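PDB 3PNU: dihydroorotase from Campylobacter jejuni subsp. jejuni, which probably catalyses the reversible, zinc-dependent cyclization of N-carbamoyl-L-aspartate to (S)-dihydroorotate, a step of de novo pyrimidine biosynthesis. Local coordinates for residues I215-L218 with D219-I222; V162-R165 with E166-A170; I190-K193 with T194-E197; N296-E299 with E300-Q303; L289-L292 with F293-S297. All blocks are in the same frame, centred on the assembly; numbering follows the deposited sequence.

Contact 1: I215-L218 with D219-I222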
loop_
_atom_site.group_PDB
_atom_site.type_symbol
_atom_site.label_atom_id
_atom_site.label_comp_id
_atom_site.label_asym_id
_atom_site.label_seq_id
_atom_site.Cartn_x
_atom_site.Cartn_y
_atom_site.Cartn_z
ATOM N N ILE A 215 -5.034 13.758 -7.780
ATOM C CA ILE A 215 -6.156 12.888 -8.059
ATOM C C ILE A 215 -6.361 11.702 -7.101
ATOM O O ILE A 215 -7.464 11.508 -6.602
ATOM C CB ILE A 215 -6.007 12.346 -9.505
ATOM C CG1 ILE A 215 -5.995 13.519 -10.506
ATOM C CG2 ILE A 215 -7.133 11.383 -9.838
ATOM C CD1 ILE A 215 -5.703 13.130 -11.971
ATOM N N ILE A 216 -5.302 10.935 -6.837
ATOM C CA ILE A 216 -5.429 9.716 -6.023
ATOM C C ILE A 216 -5.081 9.846 -4.529
ATOM O O ILE A 216 -4.429 10.808 -4.109
ATOM C CB ILE A 216 -4.552 8.578 -6.614
ATOM C CG1 ILE A 216 -3.072 8.807 -6.323
ATOM C CG2 ILE A 216 -4.802 8.434 -8.123
ATOM C CD1 ILE A 216 -2.181 7.702 -6.787
ATOM N N THR A 217 -5.551 8.872 -3.748
ATOM C CA THR A 217 -5.214 8.736 -2.325
ATOM C C THR A 217 -4.771 7.289 -2.135
ATOM O O THR A 217 -4.855 6.482 -3.061
ATOM C CB THR A 217 -6.382 8.993 -1.361
ATOM O OG1 THR A 217 -7.299 7.890 -1.401
ATOM C CG2 THR A 217 -7.083 10.299 -1.666
ATOM N N LEU A 218 -4.309 6.951 -0.931
ATOM C CA LEU A 218 -3.890 5.575 -0.646
ATOM C C LEU A 218 -5.002 4.558 -0.988
ATOM O O LEU A 218 -4.712 3.447 -1.408
ATOM C CB LEU A 218 -3.487 5.423 0.830
ATOM C CG LEU A 218 -2.825 4.092 1.205
ATOM C CD1 LEU A 218 -1.511 3.917 0.436
ATOM C CD2 LEU A 218 -2.585 3.993 2.713
ATOM N N ASP A 219 -6.257 4.934 -0.789
ATOM C CA ASP A 219 -7.390 4.040 -1.102
ATOM C C ASP A 219 -7.380 3.519 -2.550
ATOM O O ASP A 219 -7.755 2.373 -2.788
ATOM C CB ASP A 219 -8.731 4.723 -0.801
ATOM C CG ASP A 219 -9.061 4.765 0.679
ATOM O OD1 ASP A 219 -8.429 4.040 1.470
ATOM O OD2 ASP A 219 -9.975 5.516 1.059
ATOM N N ASP A 220 -6.931 4.339 -3.496
ATOM C CA ASP A 220 -6.869 3.947 -4.903
ATOM C C ASP A 220 -5.780 2.949 -5.116
ATOM O O ASP A 220 -5.874 2.110 -6.005
ATOM C CB ASP A 220 -6.611 5.171 -5.791
ATOM C CG ASP A 220 -7.719 6.190 -5.694
ATOM O OD1 ASP A 220 -8.877 5.814 -5.938
ATOM O OD2 ASP A 220 -7.447 7.365 -5.380
ATOM N N VAL A 221 -4.739 3.027 -4.294
ATOM C CA VAL A 221 -3.617 2.126 -4.423
ATOM C C VAL A 221 -3.848 0.789 -3.719
ATOM O O VAL A 221 -3.469 -0.249 -4.251
ATOM C CB VAL A 221 -2.309 2.758 -3.862
ATOM C CG1 VAL A 221 -1.119 1.828 -4.101
ATOM C CG2 VAL A 221 -2.036 4.098 -4.498
ATOM N N ILE A 222 -4.433 0.796 -2.523
ATOM C CA ILE A 222 -4.643 -0.459 -1.788
ATOM C C ILE A 222 -5.971 -0.600 -1.060
ATOM O O ILE A 222 -6.135 -1.524 -0.302
ATOM C CB ILE A 222 -3.518 -0.744 -0.744
ATOM C CG1 ILE A 222 -3.427 0.379 0.285
ATOM C CG2 ILE A 222 -2.176 -0.981 -1.412
ATOM C CD1 ILE A 222 -2.404 0.148 1.333
HETATM O O HOH W 1 -8.867 8.837 -7.645
#
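D220 reaches back to T217 because its CG stands opposite its own carbonyl carbon (chi1 -62°), while the T217 side chain is rotated to set OG1 between its backbone N and carbonyl carbon (chi1 73°), facing the first turn of helix 218-223. The aspartate end of the exchange is the firm one: T217 N donates to D220 OD2 at 2.9 Å, nearly straight, approaching the oxygen from its anti side and a little out of the carboxylate plane. On the threonine end, D219 N gives only a weak bond to T217 OG1 at 3.2 Å. T217 is the N-cap, and the two residues form a capping box, with D220 N also donating to T217 O from well above the carbonyl plane. A water donates to both D220 OD2 and I215 O, so the carboxylate oxygen has a second hydrogen-bond partner. I216 CB packs against the same oxygen, 3.4 Å from D220 OD2. At the next residue, L218 O takes I222 N at 2.9 Å and, weakly, V221 N, so two amides share one acceptor. The L218 and I222 side chains meet there, CG of L218 lying 3.9 Å from CG1 of I222. D219 turns its carboxylate elsewhere, to Y239 OH and to the backbone N of V162 in the second subunit, whose F161 packs on L218 and D219.

Contact 2: V162-R165 with E166-A170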
loop_
_atom_site.group_PDB
_atom_site.type_symbol
_atom_site.label_atom_id
_atom_site.label_comp_id
_atom_site.label_asym_id
_atom_site.label_seq_id
_atom_site.Cartn_x
_atom_site.Cartn_y
_atom_site.Cartn_z
ATOM N N VAL A 162 6.382 4.136 6.139
ATOM C CA VAL A 162 6.032 4.634 4.816
ATOM C C VAL A 162 5.044 5.787 4.725
ATOM O O VAL A 162 5.268 6.709 3.959
ATOM C CB VAL A 162 5.595 3.460 3.867
ATOM C CG1 VAL A 162 4.265 2.879 4.287
ATOM C CG2 VAL A 162 5.572 3.941 2.389
ATOM N N MET A 163 3.983 5.779 5.519
ATOM C CA MET A 163 3.026 6.855 5.459
ATOM C C MET A 163 3.532 8.141 6.111
ATOM O O MET A 163 2.927 9.217 5.887
ATOM C CB MET A 163 1.732 6.446 6.147
ATOM C CG MET A 163 1.095 5.207 5.561
ATOM S SD MET A 163 0.796 5.359 3.778
ATOM C CE MET A 163 -0.351 6.720 3.815
ATOM N N ASP A 164 4.619 8.055 6.895
ATOM C CA ASP A 164 5.163 9.229 7.600
ATOM C C ASP A 164 6.491 9.753 7.037
ATOM O O ASP A 164 7.058 10.708 7.554
ATOM C CB ASP A 164 5.455 8.865 9.060
ATOM C CG ASP A 164 4.230 8.393 9.829
ATOM O OD1 ASP A 164 3.079 8.675 9.445
ATOM O OD2 ASP A 164 4.446 7.755 10.872
ATOM N N ARG A 165 6.995 9.142 5.989
ATOM C CA ARG A 165 8.292 9.534 5.479
ATOM C C ARG A 165 8.399 10.987 5.100
ATOM O O ARG A 165 9.428 11.613 5.386
ATOM C CB ARG A 165 8.696 8.667 4.301
ATOM C CG ARG A 165 8.959 7.265 4.698
ATOM C CD ARG A 165 9.247 6.398 3.516
ATOM N NE ARG A 165 9.548 5.059 3.975
ATOM C CZ ARG A 165 9.652 3.998 3.192
ATOM N NH1 ARG A 165 9.479 4.112 1.880
ATOM N NH2 ARG A 165 9.921 2.810 3.732
ATOM N N GLU A 166 7.356 11.531 4.476
ATOM C CA GLU A 166 7.405 12.928 4.055
ATOM C C GLU A 166 7.172 13.889 5.227
ATOM O O GLU A 166 7.935 14.856 5.396
ATOM C CB GLU A 166 6.443 13.227 2.910
ATOM C CG GLU A 166 6.443 14.689 2.519
ATOM C CD GLU A 166 5.561 14.991 1.322
ATOM O OE1 GLU A 166 4.870 16.029 1.368
ATOM O OE2 GLU A 166 5.548 14.195 0.351
ATOM N N SER A 167 6.142 13.650 6.026
ATOM C CA SER A 167 5.905 14.540 7.151
ATOM C C SER A 167 7.082 14.561 8.103
ATOM O O SER A 167 7.394 15.599 8.648
ATOM C CB SER A 167 4.641 14.174 7.895
ATOM O OG SER A 167 3.524 14.455 7.070
ATOM N N ASN A 168 7.750 13.428 8.295
ATOM C CA ASN A 168 8.896 13.410 9.194
ATOM C C ASN A 168 10.088 14.131 8.589
ATOM O O ASN A 168 11.018 14.512 9.309
ATOM C CB ASN A 168 9.279 11.968 9.615
ATOM C CG ASN A 168 8.168 11.270 10.374
ATOM O OD1 ASN A 168 7.155 11.874 10.694
ATOM N ND2 ASN A 168 8.350 9.997 10.647
ATOM N N PHE A 169 10.073 14.320 7.274
ATOM C CA PHE A 169 11.175 15.010 6.602
ATOM C C PHE A 169 11.038 16.545 6.760
ATOM O O PHE A 169 11.954 17.293 6.478
ATOM C CB PHE A 169 11.220 14.634 5.132
ATOM C CG PHE A 169 12.535 14.936 4.486
ATOM C CD1 PHE A 169 13.539 13.984 4.478
ATOM C CD2 PHE A 169 12.782 16.168 3.928
ATOM C CE1 PHE A 169 14.760 14.261 3.906
ATOM C CE2 PHE A 169 14.001 16.456 3.358
ATOM C CZ PHE A 169 14.994 15.509 3.344
ATOM N N ALA A 170 9.880 16.995 7.226
ATOM C CA ALA A 170 9.619 18.415 7.401
ATOM C C ALA A 170 10.672 19.129 8.256
ATOM O O ALA A 170 11.104 20.236 7.922
ATOM C CB ALA A 170 8.224 18.611 8.008
HETATM O O HOH W 2 4.130 11.663 5.417
HETATM O O HOH W 3 6.984 7.910 11.959
#
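N168 sets its amide over the carbonyl oxygen of D164, its CG 3.1 Å from D164 O and its ND2 3.5 Å from D164 CB. A chi1 of -62° folds the asparagine side chain back along the turn, and its backbone N donates to D164 O at 2.9 Å. The two polar ends do not touch directly: a water donates to D164 OD2 and accepts from N168 ND2, bridging them. That carboxylate also forms a salt bridge with R238 of the second subunit, and N168 ND2 bonds to D160 as well. A second water joins M163 O to S167 N. R165 and E166 both leave the turn. The extended arginine, with one guanidinium face over V162 CA, sends NH1 to G223 O of the second subunit. E166 is extended too, but its carboxylate goes to the hydroxyls of T191 and T192 in the same chain. The turn, closed by N168 N to D164 O and supplemented by two bridging waters, has helical backbone angles at 166-169; it comes just ahead of helix 170-179, on the loop after strand 152-154 of the TIM barrel, between the dimer interface and the neighbourhood of the zinc ligand H189.

Contact 3: I190-K193 with T194-E197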
loop_
_atom_site.group_PDB
_atom_site.type_symbol
_atom_site.label_atom_id
_atom_site.label_comp_id
_atom_site.label_asym_id
_atom_site.label_seq_id
_atom_site.Cartn_x
_atom_site.Cartn_y
_atom_site.Cartn_z
ATOM N N ILE A 190 5.456 17.136 -3.505
ATOM C CA ILE A 190 4.898 17.098 -2.162
ATOM C C ILE A 190 3.582 16.357 -2.207
ATOM O O ILE A 190 2.846 16.410 -3.211
ATOM C CB ILE A 190 4.748 18.459 -1.528
ATOM C CG1 ILE A 190 3.767 19.357 -2.303
ATOM C CG2 ILE A 190 6.132 19.130 -1.412
ATOM C CD1 ILE A 190 3.372 20.655 -1.493
ATOM N N THR A 191 3.294 15.661 -1.116
ATOM C CA THR A 191 2.118 14.824 -1.015
ATOM C C THR A 191 1.383 14.905 0.308
ATOM O O THR A 191 0.479 14.135 0.532
ATOM C CB THR A 191 2.556 13.377 -1.163
ATOM O OG1 THR A 191 3.438 13.046 -0.079
ATOM C CG2 THR A 191 3.293 13.167 -2.520
ATOM N N THR A 192 1.770 15.826 1.176
ATOM C CA THR A 192 1.175 15.937 2.485
ATOM C C THR A 192 0.743 17.349 2.824
ATOM O O THR A 192 1.307 18.342 2.341
ATOM C CB THR A 192 2.201 15.580 3.574
ATOM O OG1 THR A 192 3.285 16.518 3.523
ATOM C CG2 THR A 192 2.740 14.145 3.407
ATOM N N LYS A 193 -0.244 17.438 3.694
ATOM C CA LYS A 193 -0.707 18.718 4.179
ATOM C C LYS A 193 0.432 19.366 4.973
ATOM O O LYS A 193 0.598 20.580 4.965
ATOM C CB LYS A 193 -1.937 18.512 5.042
ATOM C CG LYS A 193 -2.577 19.796 5.574
ATOM C CD LYS A 193 -3.891 19.477 6.242
ATOM C CE LYS A 193 -4.507 20.702 6.894
ATOM N NZ LYS A 193 -5.822 20.369 7.518
ATOM N N THR A 194 1.235 18.547 5.640
ATOM C CA THR A 194 2.352 19.063 6.397
ATOM C C THR A 194 3.252 19.924 5.522
ATOM O O THR A 194 3.661 20.996 5.944
ATOM C CB THR A 194 3.226 17.931 6.990
ATOM O OG1 THR A 194 2.404 17.020 7.732
ATOM C CG2 THR A 194 4.330 18.501 7.891
ATOM N N LEU A 195 3.566 19.471 4.311
ATOM C CA LEU A 195 4.471 20.260 3.462
ATOM C C LEU A 195 3.730 21.389 2.757
ATOM O O LEU A 195 4.318 22.419 2.434
ATOM C CB LEU A 195 5.306 19.387 2.513
ATOM C CG LEU A 195 6.276 18.439 3.228
ATOM C CD1 LEU A 195 7.235 17.773 2.236
ATOM C CD2 LEU A 195 7.114 19.171 4.315
ATOM N N CYS A 196 2.442 21.213 2.520
ATOM C CA CYS A 196 1.669 22.316 1.968
ATOM C C CYS A 196 1.756 23.487 2.939
ATOM O O CYS A 196 1.960 24.606 2.529
ATOM C CB CYS A 196 0.210 21.939 1.749
ATOM S SG CYS A 196 0.022 20.721 0.455
ATOM N N GLU A 197 1.618 23.214 4.224
ATOM C CA GLU A 197 1.683 24.266 5.254
ATOM C C GLU A 197 3.074 24.827 5.457
ATOM O O GLU A 197 3.236 26.041 5.510
ATOM C CB GLU A 197 1.118 23.749 6.582
ATOM C CG GLU A 197 -0.404 23.551 6.505
ATOM C CD GLU A 197 -1.023 22.911 7.740
ATOM O OE1 GLU A 197 -0.296 22.558 8.700
ATOM O OE2 GLU A 197 -2.265 22.751 7.735
#
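Helix 193-201 starts as the chain leaves the loop I190-T192, and its first turn closes through T192 O, which accepts C196 N at 3.1 Å and L195 N more weakly. K193 O then takes E197 N at 2.9 Å, the next regular bond. T192 is the N-cap: a chi1 of 62° swings its OG1 toward the helix start, where it accepts L195 N at 3.1 Å. This is the classic hydroxyl cap at a helix start, here on the loop that follows strand 185-187 of the TIM barrel and carries the zinc ligand H189. E166 is the second partner of the capping hydroxyl. I190 packs on the first turn with two branches. CG2 comes within 4.0 Å of L195 CB, and CD1 lies 3.9 Å from C196 SG; helix 239-250 covers this side through L245. On the outer face, the extended K193 chain runs across the carboxylate of E197, with CE only 3.2 Å from OE2. Its NZ stays 4.3 Å from that OE2, too far for a salt bridge, although the opposite charges would still attract. K193 N itself is held by D241 OD1.

Contact 4: N296-E299 with E300-Q303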
loop_
_atom_site.group_PDB
_atom_site.type_symbol
_atom_site.label_atom_id
_atom_site.label_comp_id
_atom_site.label_asym_id
_atom_site.label_seq_id
_atom_site.Cartn_x
_atom_site.Cartn_y
_atom_site.Cartn_z
ATOM N N ASN A 296 -12.502 22.626 -11.444
ATOM C CA ASN A 296 -12.148 23.196 -10.141
ATOM C C ASN A 296 -11.417 24.529 -10.120
ATOM O O ASN A 296 -11.253 25.118 -9.046
ATOM C CB ASN A 296 -11.268 22.175 -9.404
ATOM C CG ASN A 296 -11.936 20.808 -9.274
ATOM O OD1 ASN A 296 -11.544 19.853 -9.941
ATOM N ND2 ASN A 296 -12.972 20.728 -8.451
ATOM N N SER A 297 -10.990 25.030 -11.273
ATOM C CA SER A 297 -10.183 26.252 -11.272
ATOM C C SER A 297 -10.412 27.113 -12.518
ATOM O O SER A 297 -11.487 27.068 -13.110
ATOM C CB SER A 297 -8.699 25.840 -11.157
ATOM O OG SER A 297 -7.862 26.915 -10.768
ATOM N N SER A 298 -9.398 27.893 -12.900
ATOM C CA SER A 298 -9.476 28.758 -14.065
ATOM C C SER A 298 -8.331 28.480 -15.015
ATOM O O SER A 298 -7.314 27.892 -14.633
ATOM C CB SER A 298 -9.391 30.213 -13.633
ATOM O OG SER A 298 -8.106 30.499 -13.114
ATOM N N GLU A 299 -8.490 28.923 -16.256
ATOM C CA GLU A 299 -7.443 28.766 -17.265
ATOM C C GLU A 299 -6.203 29.550 -16.828
ATOM O O GLU A 299 -5.067 29.131 -17.089
ATOM C CB GLU A 299 -7.935 29.271 -18.625
ATOM C CG GLU A 299 -6.961 29.062 -19.798
ATOM C CD GLU A 299 -7.564 29.469 -21.152
ATOM O OE1 GLU A 299 -6.953 29.157 -22.205
ATOM O OE2 GLU A 299 -8.655 30.088 -21.159
ATOM N N GLU A 300 -6.435 30.684 -16.167
ATOM C CA GLU A 300 -5.357 31.529 -15.683
ATOM C C GLU A 300 -4.499 30.782 -14.658
ATOM O O GLU A 300 -3.267 30.776 -14.752
ATOM C CB GLU A 300 -5.913 32.811 -15.039
ATOM C CG GLU A 300 -4.815 33.724 -14.445
ATOM C CD GLU A 300 -5.356 35.040 -13.878
ATOM O OE1 GLU A 300 -4.574 35.793 -13.237
ATOM O OE2 GLU A 300 -6.559 35.319 -14.071
ATOM N N ASN A 301 -5.162 30.164 -13.684
ATOM C CA ASN A 301 -4.458 29.431 -12.651
ATOM C C ASN A 301 -3.738 28.211 -13.204
ATOM O O ASN A 301 -2.702 27.842 -12.706
ATOM C CB ASN A 301 -5.375 29.131 -11.471
ATOM C CG ASN A 301 -5.716 30.387 -10.689
ATOM O OD1 ASN A 301 -5.088 31.419 -10.862
ATOM N ND2 ASN A 301 -6.695 30.299 -9.820
ATOM N N LEU A 302 -4.253 27.618 -14.265
ATOM C CA LEU A 302 -3.548 26.500 -14.876
ATOM C C LEU A 302 -2.247 27.020 -15.523
ATOM O O LEU A 302 -1.179 26.386 -15.436
ATOM C CB LEU A 302 -4.422 25.795 -15.910
ATOM C CG LEU A 302 -3.736 24.689 -16.721
ATOM C CD1 LEU A 302 -2.926 23.756 -15.829
ATOM C CD2 LEU A 302 -4.755 23.883 -17.555
ATOM N N GLN A 303 -2.354 28.180 -16.162
ATOM C CA GLN A 303 -1.223 28.815 -16.836
ATOM C C GLN A 303 -0.160 29.184 -15.812
ATOM O O GLN A 303 1.024 29.160 -16.120
ATOM C CB GLN A 303 -1.700 30.049 -17.639
ATOM C CG GLN A 303 -0.597 30.862 -18.319
ATOM C CD GLN A 303 0.250 30.059 -19.302
ATOM O OE1 GLN A 303 -0.253 29.225 -20.062
ATOM N NE2 GLN A 303 1.547 30.338 -19.306
#
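S298 OG accepts the backbone N of N301 in a nearly straight bond, 3.0 Å from OG to N301 N. The serine hydroxyl is brought there by a first torsion of 67°, which turns it in over the helix start. The backbone follows: L302 N donates to S298 O at 3.1 Å and Q303 N to E299 O at 3.0 Å. Around the capping bond the N301 side chain meets both serine hydroxyls. Its CB lies 3.4 Å from S297 OG, and its CG the same distance from S298 OG. S297 OG and N301 ND2 do not bond to each other; both instead bond to F250 O, which ties the two side chains to a common acceptor at the end of helix 239-250. Further out, L302 CB and Q303 CB lie against the carbonyl oxygen of E299, at 3.6 and 3.5 Å from E299 O. L302 then turns inward to L27, while the Q303 amide bonds to D308 and to the backbone of K28 in strand 25-28. A serine N-cap of this kind opens helix 299-314, after the short link that follows helix 285-296.

Contact 5: L289-L292 with F293-S297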
loop_
_atom_site.group_PDB
_atom_site.type_symbol
_atom_site.label_atom_id
_atom_site.label_comp_id
_atom_site.label_asym_id
_atom_site.label_seq_id
_atom_site.Cartn_x
_atom_site.Cartn_y
_atom_site.Cartn_z
ATOM N N LEU A 289 -4.872 17.590 -16.942
ATOM C CA LEU A 289 -4.835 18.878 -16.214
ATOM C C LEU A 289 -5.901 19.847 -16.718
ATOM O O LEU A 289 -6.541 20.567 -15.936
ATOM C CB LEU A 289 -3.462 19.555 -16.310
ATOM C CG LEU A 289 -2.334 19.061 -15.387
ATOM C CD1 LEU A 289 -1.037 19.785 -15.698
ATOM C CD2 LEU A 289 -2.699 19.243 -13.924
ATOM N N ALA A 290 -6.075 19.881 -18.033
ATOM C CA ALA A 290 -7.082 20.749 -18.630
ATOM C C ALA A 290 -8.465 20.437 -18.022
ATOM O O ALA A 290 -9.154 21.330 -17.538
ATOM C CB ALA A 290 -7.088 20.580 -20.149
ATOM N N GLU A 291 -8.853 19.167 -18.022
ATOM C CA GLU A 291 -10.164 18.782 -17.454
ATOM C C GLU A 291 -10.279 19.196 -15.970
ATOM O O GLU A 291 -11.274 19.826 -15.562
ATOM C CB GLU A 291 -10.431 17.273 -17.684
ATOM C CG GLU A 291 -11.712 16.656 -17.030
ATOM C CD GLU A 291 -13.046 17.351 -17.386
ATOM O OE1 GLU A 291 -14.093 16.973 -16.803
ATOM O OE2 GLU A 291 -13.065 18.272 -18.225
ATOM N N LEU A 292 -9.249 18.860 -15.184
ATOM C CA LEU A 292 -9.206 19.192 -13.756
ATOM C C LEU A 292 -9.398 20.658 -13.465
ATOM O O LEU A 292 -10.219 21.028 -12.618
ATOM C CB LEU A 292 -7.866 18.751 -13.155
ATOM C CG LEU A 292 -7.785 17.307 -12.687
ATOM C CD1 LEU A 292 -6.335 16.875 -12.506
ATOM C CD2 LEU A 292 -8.602 17.187 -11.394
ATOM N N PHE A 293 -8.627 21.500 -14.149
ATOM C CA PHE A 293 -8.737 22.944 -13.921
ATOM C C PHE A 293 -10.084 23.542 -14.358
ATOM O O PHE A 293 -10.543 24.489 -13.727
ATOM C CB PHE A 293 -7.516 23.706 -14.461
ATOM C CG PHE A 293 -6.328 23.647 -13.533
ATOM C CD1 PHE A 293 -5.601 22.472 -13.393
ATOM C CD2 PHE A 293 -5.957 24.767 -12.779
ATOM C CE1 PHE A 293 -4.521 22.407 -12.523
ATOM C CE2 PHE A 293 -4.887 24.712 -11.913
ATOM C CZ PHE A 293 -4.158 23.527 -11.787
ATOM N N LYS A 294 -10.729 23.010 -15.404
ATOM C CA LYS A 294 -12.080 23.517 -15.748
ATOM C C LYS A 294 -13.071 23.250 -14.613
ATOM O O LYS A 294 -13.797 24.148 -14.178
ATOM C CB LYS A 294 -12.657 22.889 -17.007
ATOM C CG LYS A 294 -12.162 23.467 -18.303
ATOM C CD LYS A 294 -13.009 22.946 -19.479
ATOM C CE LYS A 294 -14.482 23.412 -19.428
ATOM N NZ LYS A 294 -15.273 22.889 -20.594
ATOM N N GLN A 295 -13.086 22.007 -14.130
ATOM C CA GLN A 295 -14.017 21.622 -13.069
ATOM C C GLN A 295 -13.770 22.342 -11.750
ATOM O O GLN A 295 -14.717 22.649 -11.026
ATOM C CB GLN A 295 -13.950 20.107 -12.810
ATOM C CG GLN A 295 -14.303 19.193 -14.003
ATOM C CD GLN A 295 -15.765 19.285 -14.437
ATOM O OE1 GLN A 295 -16.586 19.945 -13.785
ATOM N NE2 GLN A 295 -16.096 18.611 -15.548
ATOM N N ASN A 296 -12.502 22.626 -11.444
ATOM C CA ASN A 296 -12.148 23.196 -10.141
ATOM C C ASN A 296 -11.417 24.529 -10.120
ATOM O O ASN A 296 -11.253 25.118 -9.046
ATOM C CB ASN A 296 -11.268 22.175 -9.404
ATOM C CG ASN A 296 -11.936 20.808 -9.274
ATOM O OD1 ASN A 296 -11.544 19.853 -9.941
ATOM N ND2 ASN A 296 -12.972 20.728 -8.451
ATOM N N SER A 297 -10.990 25.030 -11.273
ATOM C CA SER A 297 -10.183 26.252 -11.272
ATOM C C SER A 297 -10.412 27.113 -12.518
ATOM O O SER A 297 -11.487 27.068 -13.110
ATOM C CB SER A 297 -8.699 25.840 -11.157
ATOM O OG SER A 297 -7.862 26.915 -10.768
#
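F293 and L289 run side by side on the buried face of helix 285-296, with F293 CE1 3.9 Å from L289 CD2. The ring brings its edge to the leucine backbone, placing CD1 3.3 Å from L289 O, near the ring plane. That oxygen is the acceptor for F293 N at 2.9 Å, so one carbonyl receives both the amide and the ring edge of the residue a turn ahead. The solvent side is held differently, by a polar pair. Q295 NE2 donates to E291 OE1 at 2.9 Å, almost straight; the oxygen lies in the amide plane, yet is met from above the carboxylate plane, and the two planes stand 80° apart. The meeting depends on a bend in each chain: E291 turns at chi2 (55°), and Q295 at its own chi2 (-67°). Here one hydrogen bond carries the meeting, with Q295 exposed and E291 partly so. The backbone bonds K294 N to A290 O and Q295 N to E291 O continue the helix to N296. On the inner side, F293 stacks edge-to-face with F250 and meets L302 of helix 299-314, and L306 of that helix covers L289. Strand 352-357 lies against A290, E291 and K294 through F355.

Contacts 2 and 3 are the pair next to the metal site: their centres are 10 Å apart, and E166 OE1 of contact 2 lies 2.7 Å from T192 OG1 of contact 3. E166 lies about 9 Å and I190 about 10 Å from a bound zinc ion, measured from the side chains. Contact 1 touches contact 2 through L218 CD2 and M163 CE at 3.7 Å, and both also face the second subunit. In the other direction, I215 CD1 of contact 1 meets L292 CD1 of contact 5 at 3.8 Å. Contacts 4 and 5 share N296 and S297, their centres 7 Å apart, and L302 CD2 lies 4.0 Å from A290 CA. Contact 4 lies away from the annotated sites.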